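Local structure of Adp-ribosyltransferase (Staphylococcus aureus, 1OJZ) at residues Thr3-Asp8 and Tyr82-Leu87; Gly135-Gln140 and Arg185-Ala190; Ser143-Ala148 and Gly177-Leu182. The protein transfers ADP-ribose from NAD+ to protein acceptors and is probably a C3-like exoenzyme acting on Rho-type GTPases. One frame throughout, in Å; residues are numbered along the deposited sequence.

Contact 1. Residues Thr3-Asp8 and Tyr82-Leu87; sequences TKNFTD and YVYRLL. With NAD (nicotinamide-adenine-dinucleotide), chain B.
The strand that carries the NAD+-gripping arginine is met at its start by the N-terminal tail, through Lys4 and Asn5 on one side and Tyr82 and Tyr84 on the other. Lys4 O accepts the backbone N-H of Tyr82 at 3.1 Å. The amide of Asn5, swung anti to its own backbone N (chi1 -169°), donates through ND2 to Tyr84 OH at 2.7 Å; ND2 lies at the edge of the phenol ring, and the hydroxyl is tilted from the amide plane. A water ties the same corner, accepting from Asn5 ND2 and Phe6 N and donating to Tyr82 O at 2.7 Å. Thr3 CG2 crosses to Tyr82 CD1 at 3.7 Å, while Thr3 OG1 bonds Ser80 and Glu157. Strand 81-87 is an outer strand of the five-stranded sheet of the ADP-ribosyltransferase fold, and Arg85, which binds NAD+, is probably the arginine of the Arg-Ser-Glu signature. The extended side chain of Arg85 donates from NH2 to the phosphate oxygen NAD O1A (3.2 Å), and Arg85 NH1 forms a salt bridge with Glu133. Next, Leu86 holds the carboxamide by two backbone bonds, Leu86 N to NAD O7N at 3.0 Å and NAD N7N to Leu86 O at 3.2 Å.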
loop_
_atom_site.group_PDB
_atom_site.type_symbol
_atom_site.label_atom_id
_atom_site.label_comp_id
_atom_site.label_asym_id
_atom_site.label_seq_id
_atom_site.Cartn_x
_atom_site.Cartn_y
_atom_site.Cartn_z
ATOM N N THR A 3 14.573 11.497 -3.499
ATOM C CA THR A 3 13.613 10.566 -2.918
ATOM C C THR A 3 14.144 9.827 -1.694
ATOM O O THR A 3 15.284 9.375 -1.670
ATOM C CB THR A 3 13.175 9.518 -3.958
ATOM O OG1 THR A 3 12.508 10.173 -5.044
ATOM C CG2 THR A 3 12.235 8.492 -3.329
ATOM N N LYS A 4 13.293 9.700 -0.685
ATOM C CA LYS A 4 13.639 9.008 0.550
ATOM C C LYS A 4 13.325 7.520 0.451
ATOM O O LYS A 4 12.376 7.113 -0.219
ATOM C CB LYS A 4 12.841 9.588 1.722
ATOM C CG LYS A 4 13.184 11.026 2.095
ATOM C CD LYS A 4 14.324 11.070 3.095
ATOM C CE LYS A 4 14.503 12.460 3.674
ATOM N NZ LYS A 4 15.431 12.423 4.838
ATOM N N ASN A 5 14.139 6.717 1.119
ATOM C CA ASN A 5 13.949 5.273 1.179
ATOM C C ASN A 5 14.507 4.912 2.547
ATOM O O ASN A 5 15.720 4.894 2.750
ATOM C CB ASN A 5 14.736 4.548 0.088
ATOM C CG ASN A 5 14.348 3.076 -0.031
ATOM O OD1 ASN A 5 15.127 2.256 -0.510
ATOM N ND2 ASN A 5 13.132 2.742 0.394
ATOM N N PHE A 6 13.608 4.636 3.483
ATOM C CA PHE A 6 13.987 4.325 4.850
ATOM C C PHE A 6 14.298 2.862 5.133
ATOM O O PHE A 6 13.581 1.962 4.687
ATOM C CB PHE A 6 12.883 4.802 5.794
ATOM C CG PHE A 6 12.703 6.293 5.819
ATOM C CD1 PHE A 6 13.580 7.101 6.537
ATOM C CD2 PHE A 6 11.659 6.893 5.119
ATOM C CE1 PHE A 6 13.416 8.486 6.561
ATOM C CE2 PHE A 6 11.487 8.281 5.136
ATOM C CZ PHE A 6 12.366 9.077 5.855
ATOM N N THR A 7 15.381 2.647 5.878
ATOM C CA THR A 7 15.819 1.315 6.290
ATOM C C THR A 7 16.015 1.369 7.804
ATOM O O THR A 7 16.125 0.341 8.474
ATOM C CB THR A 7 17.163 0.898 5.631
ATOM O OG1 THR A 7 18.169 1.871 5.931
ATOM C CG2 THR A 7 17.012 0.769 4.128
ATOM N N ASP A 8 16.058 2.584 8.338
ATOM C CA ASP A 8 16.218 2.779 9.776
ATOM C C ASP A 8 14.883 3.213 10.366
ATOM O O ASP A 8 14.294 4.203 9.928
ATOM C CB ASP A 8 17.264 3.851 10.071
ATOM C CG ASP A 8 17.569 3.959 11.550
ATOM O OD1 ASP A 8 18.288 3.076 12.070
ATOM O OD2 ASP A 8 17.080 4.912 12.194
ATOM N N TYR A 82 9.549 6.303 -1.034
ATOM C CA TYR A 82 9.083 4.951 -1.330
ATOM C C TYR A 82 8.411 4.343 -0.105
ATOM O O TYR A 82 8.898 4.486 1.022
ATOM C CB TYR A 82 10.247 4.030 -1.731
ATOM C CG TYR A 82 10.699 4.134 -3.172
ATOM C CD1 TYR A 82 11.889 4.782 -3.504
ATOM C CD2 TYR A 82 9.940 3.579 -4.203
ATOM C CE1 TYR A 82 12.315 4.873 -4.830
ATOM C CE2 TYR A 82 10.351 3.666 -5.531
ATOM C CZ TYR A 82 11.539 4.313 -5.836
ATOM O OH TYR A 82 11.954 4.411 -7.145
ATOM N N VAL A 83 7.275 3.687 -0.324
ATOM C CA VAL A 83 6.580 2.993 0.749
ATOM C C VAL A 83 6.361 1.594 0.199
ATOM O O VAL A 83 6.293 1.400 -1.021
ATOM C CB VAL A 83 5.225 3.634 1.107
ATOM C CG1 VAL A 83 5.461 5.016 1.726
ATOM C CG2 VAL A 83 4.333 3.717 -0.137
ATOM N N TYR A 84 6.247 0.618 1.090
ATOM C CA TYR A 84 6.088 -0.760 0.658
ATOM C C TYR A 84 4.775 -1.421 1.051
ATOM O O TYR A 84 4.384 -1.419 2.215
ATOM C CB TYR A 84 7.263 -1.592 1.183
ATOM C CG TYR A 84 8.606 -1.075 0.713
ATOM C CD1 TYR A 84 9.208 0.027 1.324
ATOM C CD2 TYR A 84 9.244 -1.653 -0.379
ATOM C CE1 TYR A 84 10.417 0.542 0.847
ATOM C CE2 TYR A 84 10.441 -1.155 -0.862
ATOM C CZ TYR A 84 11.025 -0.056 -0.250
ATOM O OH TYR A 84 12.205 0.444 -0.761
ATOM N N ARG A 85 4.102 -1.985 0.054
ATOM C CA ARG A 85 2.851 -2.681 0.280
ATOM C C ARG A 85 3.149 -4.174 0.089
ATOM O O ARG A 85 3.329 -4.643 -1.037
ATOM C CB ARG A 85 1.781 -2.188 -0.713
ATOM C CG ARG A 85 0.376 -2.709 -0.402
ATOM C CD ARG A 85 -0.715 -2.136 -1.310
ATOM N NE ARG A 85 -2.025 -2.698 -0.966
ATOM C CZ ARG A 85 -3.044 -2.812 -1.815
ATOM N NH1 ARG A 85 -2.921 -2.396 -3.072
ATOM N NH2 ARG A 85 -4.177 -3.374 -1.417
ATOM N N LEU A 86 3.246 -4.905 1.196
ATOM C CA LEU A 86 3.520 -6.334 1.127
ATOM C C LEU A 86 2.221 -7.072 0.837
ATOM O O LEU A 86 1.212 -6.859 1.504
ATOM C CB LEU A 86 4.159 -6.813 2.433
ATOM C CG LEU A 86 5.676 -6.586 2.506
ATOM C CD1 LEU A 86 6.009 -5.126 2.199
ATOM C CD2 LEU A 86 6.190 -6.967 3.888
ATOM N N LEU A 87 2.248 -7.936 -0.173
ATOM C CA LEU A 87 1.049 -8.654 -0.575
ATOM C C LEU A 87 1.274 -10.149 -0.774
ATOM O O LEU A 87 2.409 -10.607 -0.923
ATOM C CB LEU A 87 0.522 -8.043 -1.880
ATOM C CG LEU A 87 0.235 -6.538 -1.852
ATOM C CD1 LEU A 87 0.244 -5.982 -3.277
ATOM C CD2 LEU A 87 -1.097 -6.284 -1.166
HETATM P PA NAD B . -5.446 -5.655 2.109
HETATM O O1A NAD B . -4.428 -5.299 1.101
HETATM O O2A NAD B . -6.745 -4.928 2.110
HETATM O O5B NAD B . -5.712 -7.227 2.017
HETATM C C5B NAD B . -6.109 -7.807 0.764
HETATM C C4B NAD B . -5.362 -9.101 0.576
HETATM O O4B NAD B . -5.789 -9.514 -0.771
HETATM C C3B NAD B . -3.813 -8.947 0.534
HETATM O O3B NAD B . -3.246 -9.907 1.471
HETATM C C2B NAD B . -3.364 -9.195 -0.888
HETATM O O2B NAD B . -2.476 -10.216 -1.141
HETATM C C1B NAD B . -4.708 -9.263 -1.676
HETATM N N9A NAD B . -5.001 -7.991 -2.360
HETATM C C8A NAD B . -4.728 -6.645 -2.074
HETATM N N7A NAD B . -5.175 -5.806 -2.976
HETATM C C5A NAD B . -5.762 -6.532 -3.927
HETATM C C6A NAD B . -6.442 -6.171 -5.173
HETATM N N6A NAD B . -6.565 -4.923 -5.575
HETATM N N1A NAD B . -6.929 -7.251 -5.897
HETATM C C2A NAD B . -6.832 -8.547 -5.540
HETATM N N3A NAD B . -6.198 -8.944 -4.355
HETATM C C4A NAD B . -5.675 -7.905 -3.578
HETATM O O3 NAD B . -4.817 -5.503 3.548
HETATM P PN NAD B . -3.382 -5.987 4.130
HETATM O O1N NAD B . -2.331 -5.407 3.289
HETATM O O2N NAD B . -3.463 -7.472 4.262
HETATM O O5D NAD B . -3.379 -5.191 5.521
HETATM C C5D NAD B . -4.304 -5.525 6.586
HETATM C C4D NAD B . -3.709 -5.103 7.880
HETATM O O4D NAD B . -2.218 -5.058 7.759
HETATM C C3D NAD B . -4.117 -3.660 8.358
HETATM O O3D NAD B . -4.521 -3.689 9.748
HETATM C C2D NAD B . -2.842 -2.810 8.190
HETATM O O2D NAD B . -2.824 -1.743 9.106
HETATM C C1D NAD B . -1.698 -3.878 8.406
HETATM N N1N NAD B . -0.319 -3.567 7.825
HETATM C C2N NAD B . -0.064 -4.050 6.475
HETATM C C3N NAD B . 0.798 -3.461 5.622
HETATM C C7N NAD B . 1.054 -4.020 4.243
HETATM O O7N NAD B . 2.150 -3.750 3.698
HETATM N N7N NAD B . 0.134 -4.795 3.656
HETATM C C4N NAD B . 1.572 -2.211 6.019
HETATM C C5N NAD B . 0.798 -1.446 7.051
HETATM C C6N NAD B . 0.143 -2.205 8.062
HETATM O O HOH W 1 11.029 3.993 2.606
#

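Contact 2. Residues Gly135-Gln140 and Arg185-Ala190; sequences GYSSTQ and RGTEYA. With NAD (nicotinamide-adenine-dinucleotide), chain B.
The backbones of 135-140 and 185-190 come closest at Tyr136 and Arg185, whose CA atoms lie 3.9 Å apart, and then diverge into strands of different sheets. No direct hydrogen bond joins them; instead Arg185 CA approaches Gly135 O at 3.2 Å in a CA-H...O contact. Segment 135-140 holds Ser138-Thr139-Gln140, probably the counterpart of the Ser-Thr-Ser motif of Arg-Ser-Glu ADP-ribosyltransferases. Just before it, Tyr136 turns one ring face to Arg185, whose CB sits 3.8 Å from the ring centroid and 9° off the normal, a well-centred CH-pi contact. With chi1 at 64°, Arg185 CG is tucked in beside both N and C of its own backbone, and the chain then runs extended past the phenol, bringing CD to 3.8 Å from Tyr136 OH. Both polar ends converge on Asp69 of helix 59-72: Tyr136 OH bonds one carboxylate oxygen and Arg185 NE forms a salt bridge with the other. Where the backbones part, a water joins Ser137 OG, at 2.6 Å, to Thr187 N, whose N-H it accepts, and it also lies close to Gly135 O. At the far end of 135-140, Gln140 OE1 accepts from Ala146 N, and Gln140 NE2 donates to the nicotinamide oxygen NAD O7N at 3.1 Å, with an N-H...O angle of 160°.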
loop_
_atom_site.group_PDB
_atom_site.type_symbol
_atom_site.label_atom_id
_atom_site.label_comp_id
_atom_site.label_asym_id
_atom_site.label_seq_id
_atom_site.Cartn_x
_atom_site.Cartn_y
_atom_site.Cartn_z
ATOM N N GLY A 135 -9.635 0.004 -2.644
ATOM C CA GLY A 135 -9.734 0.161 -1.207
ATOM C C GLY A 135 -8.647 1.150 -0.821
ATOM O O GLY A 135 -8.029 1.766 -1.686
ATOM N N TYR A 136 -8.427 1.339 0.468
ATOM C CA TYR A 136 -7.359 2.230 0.900
ATOM C C TYR A 136 -6.108 1.362 0.763
ATOM O O TYR A 136 -6.219 0.132 0.704
ATOM C CB TYR A 136 -7.583 2.650 2.355
ATOM C CG TYR A 136 -8.769 3.575 2.528
ATOM C CD1 TYR A 136 -8.611 4.965 2.470
ATOM C CD2 TYR A 136 -10.055 3.063 2.693
ATOM C CE1 TYR A 136 -9.714 5.823 2.570
ATOM C CE2 TYR A 136 -11.162 3.903 2.793
ATOM C CZ TYR A 136 -10.985 5.276 2.732
ATOM O OH TYR A 136 -12.071 6.104 2.851
ATOM N N SER A 137 -4.935 1.984 0.691
ATOM C CA SER A 137 -3.691 1.231 0.565
ATOM C C SER A 137 -2.855 1.314 1.840
ATOM O O SER A 137 -2.313 2.375 2.184
ATOM C CB SER A 137 -2.858 1.737 -0.621
ATOM O OG SER A 137 -3.473 1.443 -1.869
ATOM N N SER A 138 -2.750 0.182 2.532
ATOM C CA SER A 138 -1.983 0.092 3.766
ATOM C C SER A 138 -0.539 -0.268 3.420
ATOM O O SER A 138 -0.263 -1.371 2.942
ATOM C CB SER A 138 -2.588 -0.989 4.665
ATOM O OG SER A 138 -1.899 -1.063 5.901
ATOM N N THR A 139 0.382 0.651 3.679
ATOM C CA THR A 139 1.789 0.424 3.357
ATOM C C THR A 139 2.717 0.662 4.540
ATOM O O THR A 139 2.283 1.092 5.610
ATOM C CB THR A 139 2.239 1.357 2.218
ATOM O OG1 THR A 139 2.216 2.716 2.683
ATOM C CG2 THR A 139 1.304 1.217 1.001
ATOM N N GLN A 140 4.001 0.379 4.332
ATOM C CA GLN A 140 5.007 0.578 5.370
ATOM C C GLN A 140 6.197 1.385 4.847
ATOM O O GLN A 140 6.670 1.167 3.723
ATOM C CB GLN A 140 5.460 -0.778 5.946
ATOM C CG GLN A 140 5.673 -1.892 4.939
ATOM C CD GLN A 140 5.724 -3.279 5.586
ATOM O OE1 GLN A 140 6.642 -3.595 6.341
ATOM N NE2 GLN A 140 4.728 -4.107 5.289
ATOM N N ARG A 185 -7.872 6.048 -0.899
ATOM C CA ARG A 185 -8.541 4.964 -1.610
ATOM C C ARG A 185 -8.433 5.418 -3.058
ATOM O O ARG A 185 -8.285 6.611 -3.314
ATOM C CB ARG A 185 -10.015 4.845 -1.181
ATOM C CG ARG A 185 -10.898 6.044 -1.523
ATOM C CD ARG A 185 -12.270 5.855 -0.915
ATOM N NE ARG A 185 -13.170 6.965 -1.208
ATOM C CZ ARG A 185 -13.922 7.053 -2.299
ATOM N NH1 ARG A 185 -13.888 6.095 -3.209
ATOM N NH2 ARG A 185 -14.712 8.101 -2.475
ATOM N N GLY A 186 -8.471 4.478 -3.995
ATOM C CA GLY A 186 -8.359 4.849 -5.392
ATOM C C GLY A 186 -6.947 5.226 -5.814
ATOM O O GLY A 186 -6.767 5.894 -6.829
ATOM N N THR A 187 -5.936 4.812 -5.052
ATOM C CA THR A 187 -4.558 5.138 -5.417
ATOM C C THR A 187 -4.186 4.507 -6.761
ATOM O O THR A 187 -4.400 3.316 -6.991
ATOM C CB THR A 187 -3.549 4.682 -4.320
ATOM O OG1 THR A 187 -3.563 5.627 -3.237
ATOM C CG2 THR A 187 -2.140 4.603 -4.884
ATOM N N GLU A 188 -3.643 5.327 -7.655
ATOM C CA GLU A 188 -3.238 4.872 -8.976
ATOM C C GLU A 188 -1.732 4.780 -9.071
ATOM O O GLU A 188 -1.022 5.659 -8.584
ATOM C CB GLU A 188 -3.732 5.840 -10.045
ATOM C CG GLU A 188 -5.219 5.816 -10.231
ATOM C CD GLU A 188 -5.706 6.917 -11.149
ATOM O OE1 GLU A 188 -5.497 8.107 -10.829
ATOM O OE2 GLU A 188 -6.297 6.582 -12.192
ATOM N N TYR A 189 -1.242 3.724 -9.708
ATOM C CA TYR A 189 0.198 3.566 -9.852
ATOM C C TYR A 189 0.592 2.887 -11.153
ATOM O O TYR A 189 -0.004 1.882 -11.555
ATOM C CB TYR A 189 0.768 2.805 -8.649
ATOM C CG TYR A 189 0.134 1.453 -8.391
ATOM C CD1 TYR A 189 0.695 0.286 -8.909
ATOM C CD2 TYR A 189 -1.035 1.342 -7.636
ATOM C CE1 TYR A 189 0.107 -0.955 -8.683
ATOM C CE2 TYR A 189 -1.634 0.095 -7.401
ATOM C CZ TYR A 189 -1.055 -1.045 -7.929
ATOM O OH TYR A 189 -1.632 -2.277 -7.705
ATOM N N ALA A 190 1.595 3.468 -11.810
ATOM C CA ALA A 190 2.119 2.957 -13.068
ATOM C C ALA A 190 3.321 2.067 -12.778
ATOM O O ALA A 190 4.339 2.524 -12.235
ATOM C CB ALA A 190 2.533 4.117 -13.978
HETATM P PA NAD B . -5.446 -5.655 2.109
HETATM O O1A NAD B . -4.428 -5.299 1.101
HETATM O O2A NAD B . -6.745 -4.928 2.110
HETATM O O5B NAD B . -5.712 -7.227 2.017
HETATM C C5B NAD B . -6.109 -7.807 0.764
HETATM C C4B NAD B . -5.362 -9.101 0.576
HETATM O O4B NAD B . -5.789 -9.514 -0.771
HETATM C C3B NAD B . -3.813 -8.947 0.534
HETATM O O3B NAD B . -3.246 -9.907 1.471
HETATM C C2B NAD B . -3.364 -9.195 -0.888
HETATM O O2B NAD B . -2.476 -10.216 -1.141
HETATM C C1B NAD B . -4.708 -9.263 -1.676
HETATM N N9A NAD B . -5.001 -7.991 -2.360
HETATM C C8A NAD B . -4.728 -6.645 -2.074
HETATM N N7A NAD B . -5.175 -5.806 -2.976
HETATM C C5A NAD B . -5.762 -6.532 -3.927
HETATM C C6A NAD B . -6.442 -6.171 -5.173
HETATM N N6A NAD B . -6.565 -4.923 -5.575
HETATM N N1A NAD B . -6.929 -7.251 -5.897
HETATM C C2A NAD B . -6.832 -8.547 -5.540
HETATM N N3A NAD B . -6.198 -8.944 -4.355
HETATM C C4A NAD B . -5.675 -7.905 -3.578
HETATM O O3 NAD B . -4.817 -5.503 3.548
HETATM P PN NAD B . -3.382 -5.987 4.130
HETATM O O1N NAD B . -2.331 -5.407 3.289
HETATM O O2N NAD B . -3.463 -7.472 4.262
HETATM O O5D NAD B . -3.379 -5.191 5.521
HETATM C C5D NAD B . -4.304 -5.525 6.586
HETATM C C4D NAD B . -3.709 -5.103 7.880
HETATM O O4D NAD B . -2.218 -5.058 7.759
HETATM C C3D NAD B . -4.117 -3.660 8.358
HETATM O O3D NAD B . -4.521 -3.689 9.748
HETATM C C2D NAD B . -2.842 -2.810 8.190
HETATM O O2D NAD B . -2.824 -1.743 9.106
HETATM C C1D NAD B . -1.698 -3.878 8.406
HETATM N N1N NAD B . -0.319 -3.567 7.825
HETATM C C2N NAD B . -0.064 -4.050 6.475
HETATM C C3N NAD B . 0.798 -3.461 5.622
HETATM C C7N NAD B . 1.054 -4.020 4.243
HETATM O O7N NAD B . 2.150 -3.750 3.698
HETATM N N7N NAD B . 0.134 -4.795 3.656
HETATM C C4N NAD B . 1.572 -2.211 6.019
HETATM C C5N NAD B . 0.798 -1.446 7.051
HETATM C C6N NAD B . 0.143 -2.205 8.062
HETATM O O HOH W 2 -5.567 2.810 -2.570
#

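Contact 3. Residues Ser143-Ala148 and Gly177-Leu182; sequences SGAALA and GQQEVL. With NAD (nicotinamide-adenine-dinucleotide), chain B.
Ala146 and Gln178 make the tight part of this contact: the methyl of Ala146 presses on the aliphatic stem of Gln178, with Ala146 CB 3.5 Å from Gln178 CG and nearly as close to its CB. The stem leaves the backbone with CG anti to the carbonyl carbon (chi1 -56°) and continues extended, which carries the amide past the methyl to the nicotinamide. There Gln178 OE1 stands 3.1 Å from NAD C6N and close to N1N, an approach that could be electrostatically favourable if the ring is a cationic pyridinium. Leu147 completes this inner side. Its CD1 reaches both Gln178 NE2, at 3.9 Å, and NAD C2N, at 3.8 Å, so the leucine and the glutamine approach the ring from the same side.

The outer side is looser. Gly177 is exposed, and Ala145 O faces Gly177 O at 3.3 Å, two acceptors with no bond between them; within 177-182, Ala145 CB comes nearest to the carbonyl oxygens of Gly177 and Gln178, both at 3.9 Å. The turn of 177-179 is held in part from outside: the carboxylate of Asp168 accepts Gly177 N through one oxygen and Gln179 N through the other.

Two residues after Gln178, Glu180 OE1 accepts the ribose hydroxyl NAD O2D at 2.5 Å. A Gln-X-Glu sequence leading from a loop into a strand, facing a loop that follows the Ser-Thr motif strand and covers the nicotinamide, is characteristic of C3-like ADP-ribosyltransferases; residues 177-179 probably belong to the ARTT loop and 143-148 to the phosphate-nicotinamide loop.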
loop_
_atom_site.group_PDB
_atom_site.type_symbol
_atom_site.label_atom_id
_atom_site.label_comp_id
_atom_site.label_asym_id
_atom_site.label_seq_id
_atom_site.Cartn_x
_atom_site.Cartn_y
_atom_site.Cartn_z
ATOM N N SER A 143 10.360 -1.428 4.571
ATOM C CA SER A 143 9.982 -2.760 4.130
ATOM C C SER A 143 10.330 -3.778 5.204
ATOM O O SER A 143 11.423 -3.738 5.771
ATOM C CB SER A 143 10.710 -3.115 2.833
ATOM O OG SER A 143 10.326 -4.405 2.386
ATOM N N GLY A 144 9.399 -4.681 5.488
ATOM C CA GLY A 144 9.650 -5.701 6.490
ATOM C C GLY A 144 9.206 -5.348 7.896
ATOM O O GLY A 144 9.205 -6.205 8.775
ATOM N N ALA A 145 8.834 -4.093 8.125
ATOM C CA ALA A 145 8.387 -3.679 9.450
ATOM C C ALA A 145 7.106 -4.432 9.809
ATOM O O ALA A 145 6.711 -4.478 10.975
ATOM C CB ALA A 145 8.138 -2.168 9.481
ATOM N N ALA A 146 6.467 -5.026 8.802
ATOM C CA ALA A 146 5.228 -5.767 9.012
ATOM C C ALA A 146 4.974 -6.823 7.936
ATOM O O ALA A 146 5.270 -6.611 6.762
ATOM C CB ALA A 146 4.063 -4.796 9.062
ATOM N N LEU A 147 4.417 -7.962 8.344
ATOM C CA LEU A 147 4.107 -9.046 7.413
ATOM C C LEU A 147 5.280 -9.295 6.466
ATOM O O LEU A 147 5.080 -9.604 5.293
ATOM C CB LEU A 147 2.868 -8.684 6.584
ATOM C CG LEU A 147 1.580 -8.220 7.283
ATOM C CD1 LEU A 147 1.817 -6.920 8.018
ATOM C CD2 LEU A 147 0.491 -8.012 6.246
ATOM N N ALA A 148 6.499 -9.170 6.981
ATOM C CA ALA A 148 7.699 -9.337 6.166
ATOM C C ALA A 148 7.812 -10.688 5.463
ATOM O O ALA A 148 8.646 -10.861 4.575
ATOM C CB ALA A 148 8.944 -9.081 7.022
ATOM N N GLY A 177 4.279 -0.220 15.371
ATOM C CA GLY A 177 5.492 -0.852 14.893
ATOM C C GLY A 177 5.505 -1.279 13.435
ATOM O O GLY A 177 6.487 -1.865 12.982
ATOM N N GLN A 178 4.436 -1.007 12.689
ATOM C CA GLN A 178 4.415 -1.384 11.275
ATOM C C GLN A 178 4.801 -0.206 10.375
ATOM O O GLN A 178 4.734 -0.312 9.153
ATOM C CB GLN A 178 3.027 -1.906 10.877
ATOM C CG GLN A 178 2.538 -3.067 11.728
ATOM C CD GLN A 178 1.154 -3.548 11.332
ATOM O OE1 GLN A 178 0.248 -2.743 11.119
ATOM N NE2 GLN A 178 0.979 -4.867 11.246
ATOM N N GLN A 179 5.207 0.907 10.983
ATOM C CA GLN A 179 5.597 2.103 10.232
ATOM C C GLN A 179 4.603 2.343 9.098
ATOM O O GLN A 179 4.981 2.719 7.986
ATOM C CB GLN A 179 7.006 1.920 9.654
ATOM C CG GLN A 179 8.108 1.811 10.711
ATOM C CD GLN A 179 8.479 3.158 11.321
ATOM O OE1 GLN A 179 9.239 3.226 12.292
ATOM N NE2 GLN A 179 7.956 4.230 10.752
ATOM N N GLU A 180 3.326 2.134 9.391
ATOM C CA GLU A 180 2.298 2.269 8.377
ATOM C C GLU A 180 2.045 3.654 7.802
ATOM O O GLU A 180 1.996 4.663 8.509
ATOM C CB GLU A 180 0.969 1.685 8.884
ATOM C CG GLU A 180 -0.186 1.864 7.894
ATOM C CD GLU A 180 -1.357 0.952 8.185
ATOM O OE1 GLU A 180 -1.337 0.282 9.238
ATOM O OE2 GLU A 180 -2.300 0.907 7.366
ATOM N N VAL A 181 1.906 3.685 6.486
ATOM C CA VAL A 181 1.589 4.907 5.771
ATOM C C VAL A 181 0.334 4.518 5.012
ATOM O O VAL A 181 0.354 3.613 4.175
ATOM C CB VAL A 181 2.704 5.322 4.792
ATOM C CG1 VAL A 181 2.210 6.467 3.909
ATOM C CG2 VAL A 181 3.935 5.781 5.572
ATOM N N LEU A 182 -0.765 5.180 5.343
ATOM C CA LEU A 182 -2.037 4.876 4.715
ATOM C C LEU A 182 -2.299 5.812 3.546
ATOM O O LEU A 182 -2.339 7.040 3.708
ATOM C CB LEU A 182 -3.156 4.978 5.758
ATOM C CG LEU A 182 -4.564 4.525 5.362
ATOM C CD1 LEU A 182 -4.589 3.010 5.103
ATOM C CD2 LEU A 182 -5.525 4.879 6.479
HETATM P PA NAD B . -5.446 -5.655 2.109
HETATM O O1A NAD B . -4.428 -5.299 1.101
HETATM O O2A NAD B . -6.745 -4.928 2.110
HETATM O O5B NAD B . -5.712 -7.227 2.017
HETATM C C5B NAD B . -6.109 -7.807 0.764
HETATM C C4B NAD B . -5.362 -9.101 0.576
HETATM O O4B NAD B . -5.789 -9.514 -0.771
HETATM C C3B NAD B . -3.813 -8.947 0.534
HETATM O O3B NAD B . -3.246 -9.907 1.471
HETATM C C2B NAD B . -3.364 -9.195 -0.888
HETATM O O2B NAD B . -2.476 -10.216 -1.141
HETATM C C1B NAD B . -4.708 -9.263 -1.676
HETATM N N9A NAD B . -5.001 -7.991 -2.360
HETATM C C8A NAD B . -4.728 -6.645 -2.074
HETATM N N7A NAD B . -5.175 -5.806 -2.976
HETATM C C5A NAD B . -5.762 -6.532 -3.927
HETATM C C6A NAD B . -6.442 -6.171 -5.173
HETATM N N6A NAD B . -6.565 -4.923 -5.575
HETATM N N1A NAD B . -6.929 -7.251 -5.897
HETATM C C2A NAD B . -6.832 -8.547 -5.540
HETATM N N3A NAD B . -6.198 -8.944 -4.355
HETATM C C4A NAD B . -5.675 -7.905 -3.578
HETATM O O3 NAD B . -4.817 -5.503 3.548
HETATM P PN NAD B . -3.382 -5.987 4.130
HETATM O O1N NAD B . -2.331 -5.407 3.289
HETATM O O2N NAD B . -3.463 -7.472 4.262
HETATM O O5D NAD B . -3.379 -5.191 5.521
HETATM C C5D NAD B . -4.304 -5.525 6.586
HETATM C C4D NAD B . -3.709 -5.103 7.880
HETATM O O4D NAD B . -2.218 -5.058 7.759
HETATM C C3D NAD B . -4.117 -3.660 8.358
HETATM O O3D NAD B . -4.521 -3.689 9.748
HETATM C C2D NAD B . -2.842 -2.810 8.190
HETATM O O2D NAD B . -2.824 -1.743 9.106
HETATM C C1D NAD B . -1.698 -3.878 8.406
HETATM N N1N NAD B . -0.319 -3.567 7.825
HETATM C C2N NAD B . -0.064 -4.050 6.475
HETATM C C3N NAD B . 0.798 -3.461 5.622
HETATM C C7N NAD B . 1.054 -4.020 4.243
HETATM O O7N NAD B . 2.150 -3.750 3.698
HETATM N N7N NAD B . 0.134 -4.795 3.656
HETATM C C4N NAD B . 1.572 -2.211 6.019
HETATM C C5N NAD B . 0.798 -1.446 7.051
HETATM C C6N NAD B . 0.143 -2.205 8.062
#

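Overall arrangement
Each contact reaches the same NAD+ molecule, through one segment in contacts 1 and 2 and both in contact 3. Contact 1 closes first along the chain; contact 2 then spans residues 135-190, and contact 3 falls within that span. Centres of contacts 1 and 3 are about 9 Å apart, and each lies about 14 Å from that of contact 2. Strand 137-140 joins them: it pairs with 180-183 in the three-stranded sheet and meets strand 81-87 of the five-stranded sheet through Tyr84 N and Gln140 O. Across the first pairing, Ser138 OG lies 2.5 Å from Glu180 OE2. The probable arginine, serine and glutamate of the class signature are brought together in one NAD+ cleft between the two sheets.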